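Beta-galactosidase (Bacillus circulans, PDB 4MAD) probably hydrolyses terminal non-reducing beta-D-galactose residues from beta-D-galactosides, as a family 35 glycoside hydrolase. Local coordinates at residues E534-V539 against E577-H582. Sequence-based numbering, arbitrary orientation.
Sequences EWTKGV and ELHKHH
Glu577 reaches across to the backbone of Thr536 and Lys537 where neighbouring strands 537-542 and 569-577 of an antiparallel beta sheet meet their loops in the galactose-binding-type domain; Gly538 and Glu577 form a non-hydrogen-bonded pair. Just beyond that pair, Leu578 N gives Lys537 O a nearly straight bond of 2.8 Å. The Glu577 chain leaves anti to its own nitrogen and then bends at chi2 (77°), which turns the carboxylate in between the start of strand 537-542 and the loop 578-582. There OE1 takes Thr536 N at 3.0 Å and Lys537 N at 3.2 Å, one from each face of the carboxylate plane and both on the syn side; Tyr550 OH is a further partner. OE2 turns back to its own loop and accepts His579 N at 2.8 Å and Lys580 N at 2.9 Å, again from opposite faces. This one buried carboxylate therefore ties down four backbone amides, and an alanine here would probably leave them without their acceptor and the loop 578-580 less firmly tied to Thr536 and Lys537. Trp535 lays its ring edge alongside the bend, CE3 lying 3.5 Å from Glu577 CB, while its NE1 bonds Ser584 O. Over one face of the indole comes His582, its ring edge-on with the planes at 82° and its CB above the six-membered ring. Glu534, extended from CG outward, stacks its carboxylate on the imidazole, Glu534 CG lying 3.9 Å from the His582 ring centroid and almost directly above it.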
loop_
_atom_site.group_PDB
_atom_site.type_symbol
_atom_site.label_atom_id
_atom_site.label_comp_id
_atom_site.label_asym_id
_atom_site.label_seq_id
_atom_site.Cartn_x
_atom_site.Cartn_y
_atom_site.Cartn_z
ATOM N N GLU A 534 -21.646 -11.113 -0.527
ATOM C CA GLU A 534 -22.887 -10.925 0.210
ATOM C C GLU A 534 -22.878 -9.713 1.146
ATOM O O GLU A 534 -23.890 -9.171 1.420
ATOM C CB GLU A 534 -23.367 -12.172 0.938
ATOM C CG GLU A 534 -24.786 -12.036 1.459
ATOM C CD GLU A 534 -25.317 -13.201 2.300
ATOM O OE1 GLU A 534 -24.564 -14.033 2.779
ATOM O OE2 GLU A 534 -26.521 -13.245 2.484
ATOM N N TRP A 535 -21.721 -9.393 1.670
ATOM C CA TRP A 535 -21.525 -8.381 2.679
ATOM C C TRP A 535 -21.402 -6.998 2.059
ATOM O O TRP A 535 -21.522 -6.862 0.883
ATOM C CB TRP A 535 -20.337 -8.751 3.560
ATOM C CG TRP A 535 -20.617 -10.002 4.367
ATOM C CD1 TRP A 535 -20.596 -11.284 3.943
ATOM C CD2 TRP A 535 -20.965 -10.049 5.745
ATOM N NE1 TRP A 535 -20.960 -12.093 4.936
ATOM C CE2 TRP A 535 -21.156 -11.374 6.072
ATOM C CE3 TRP A 535 -21.153 -9.088 6.722
ATOM C CZ2 TRP A 535 -21.507 -11.779 7.335
ATOM C CZ3 TRP A 535 -21.497 -9.495 7.978
ATOM C CH2 TRP A 535 -21.691 -10.820 8.270
ATOM N N THR A 536 -21.220 -5.989 2.892
ATOM C CA THR A 536 -21.222 -4.633 2.394
ATOM C C THR A 536 -19.906 -3.835 2.481
ATOM O O THR A 536 -19.391 -3.443 1.498
ATOM C CB THR A 536 -22.424 -3.830 2.953
ATOM O OG1 THR A 536 -23.622 -4.356 2.420
ATOM C CG2 THR A 536 -22.317 -2.401 2.598
ATOM N N LYS A 537 -19.415 -3.607 3.677
ATOM C CA LYS A 537 -18.128 -2.999 3.843
ATOM C C LYS A 537 -17.504 -3.356 5.159
ATOM O O LYS A 537 -18.159 -3.374 6.160
ATOM C CB LYS A 537 -18.216 -1.514 3.697
ATOM C CG LYS A 537 -16.878 -0.799 3.659
ATOM C CD LYS A 537 -17.005 0.631 3.293
ATOM C CE LYS A 537 -15.739 1.236 2.767
ATOM N NZ LYS A 537 -14.642 1.133 3.658
ATOM N N GLY A 538 -16.221 -3.612 5.117
ATOM C CA GLY A 538 -15.517 -3.968 6.319
ATOM C C GLY A 538 -14.129 -4.496 6.161
ATOM O O GLY A 538 -13.491 -4.168 5.247
ATOM N N VAL A 539 -13.690 -5.245 7.144
ATOM C CA VAL A 539 -12.410 -5.904 7.158
ATOM C C VAL A 539 -12.539 -7.318 7.737
ATOM O O VAL A 539 -13.499 -7.636 8.353
ATOM C CB VAL A 539 -11.388 -5.124 7.967
ATOM C CG1 VAL A 539 -11.106 -3.807 7.328
ATOM C CG2 VAL A 539 -11.835 -4.956 9.361
ATOM N N GLU A 577 -18.150 -5.881 9.984
ATOM C CA GLU A 577 -18.981 -5.336 8.955
ATOM C C GLU A 577 -19.642 -4.069 9.447
ATOM O O GLU A 577 -20.144 -4.025 10.496
ATOM C CB GLU A 577 -20.040 -6.309 8.510
ATOM C CG GLU A 577 -21.216 -5.672 7.918
ATOM C CD GLU A 577 -21.006 -5.192 6.475
ATOM O OE1 GLU A 577 -20.318 -5.873 5.713
ATOM O OE2 GLU A 577 -21.533 -4.135 6.133
ATOM N N LEU A 578 -19.518 -3.047 8.633
ATOM C CA LEU A 578 -19.997 -1.712 8.912
ATOM C C LEU A 578 -21.477 -1.466 8.843
ATOM O O LEU A 578 -21.977 -0.691 9.554
ATOM C CB LEU A 578 -19.240 -0.644 8.112
ATOM C CG LEU A 578 -17.745 -0.592 8.283
ATOM C CD1 LEU A 578 -17.103 0.523 7.498
ATOM C CD2 LEU A 578 -17.359 -0.595 9.697
ATOM N N HIS A 579 -22.144 -2.063 7.886
ATOM C CA HIS A 579 -23.508 -1.715 7.623
ATOM C C HIS A 579 -24.569 -2.804 7.639
ATOM O O HIS A 579 -25.575 -2.666 8.285
ATOM C CB HIS A 579 -23.598 -1.079 6.263
ATOM C CG HIS A 579 -22.786 0.154 6.135
ATOM N ND1 HIS A 579 -23.187 1.350 6.667
ATOM C CD2 HIS A 579 -21.596 0.374 5.543
ATOM C CE1 HIS A 579 -22.272 2.257 6.407
ATOM N NE2 HIS A 579 -21.299 1.693 5.731
ATOM N N LYS A 580 -24.343 -3.813 6.830
ATOM C CA LYS A 580 -25.358 -4.807 6.589
ATOM C C LYS A 580 -24.839 -6.180 6.931
ATOM O O LYS A 580 -23.880 -6.569 6.435
ATOM C CB LYS A 580 -25.811 -4.755 5.164
ATOM C CG LYS A 580 -26.547 -3.526 4.800
ATOM C CD LYS A 580 -26.830 -3.544 3.342
ATOM C CE LYS A 580 -27.713 -2.445 2.859
ATOM N NZ LYS A 580 -27.780 -2.473 1.399
ATOM N N HIS A 581 -25.544 -6.874 7.804
ATOM C CA HIS A 581 -25.058 -8.079 8.418
ATOM C C HIS A 581 -25.729 -9.346 7.883
ATOM O O HIS A 581 -26.830 -9.302 7.452
ATOM C CB HIS A 581 -25.240 -7.958 9.930
ATOM C CG HIS A 581 -24.640 -6.713 10.487
ATOM N ND1 HIS A 581 -23.291 -6.547 10.628
ATOM C CD2 HIS A 581 -25.203 -5.551 10.863
ATOM C CE1 HIS A 581 -23.047 -5.335 11.063
ATOM N NE2 HIS A 581 -24.190 -4.718 11.232
ATOM N N HIS A 582 -25.017 -10.448 7.920
ATOM C CA HIS A 582 -25.460 -11.704 7.358
ATOM C C HIS A 582 -24.975 -12.863 8.220
ATOM O O HIS A 582 -24.345 -12.625 9.204
ATOM C CB HIS A 582 -25.036 -11.841 5.890
ATOM C CG HIS A 582 -25.564 -10.738 5.045
ATOM N ND1 HIS A 582 -24.844 -9.605 4.754
ATOM C CD2 HIS A 582 -26.777 -10.551 4.506
ATOM C CE1 HIS A 582 -25.588 -8.787 4.051
ATOM N NE2 HIS A 582 -26.763 -9.342 3.883
#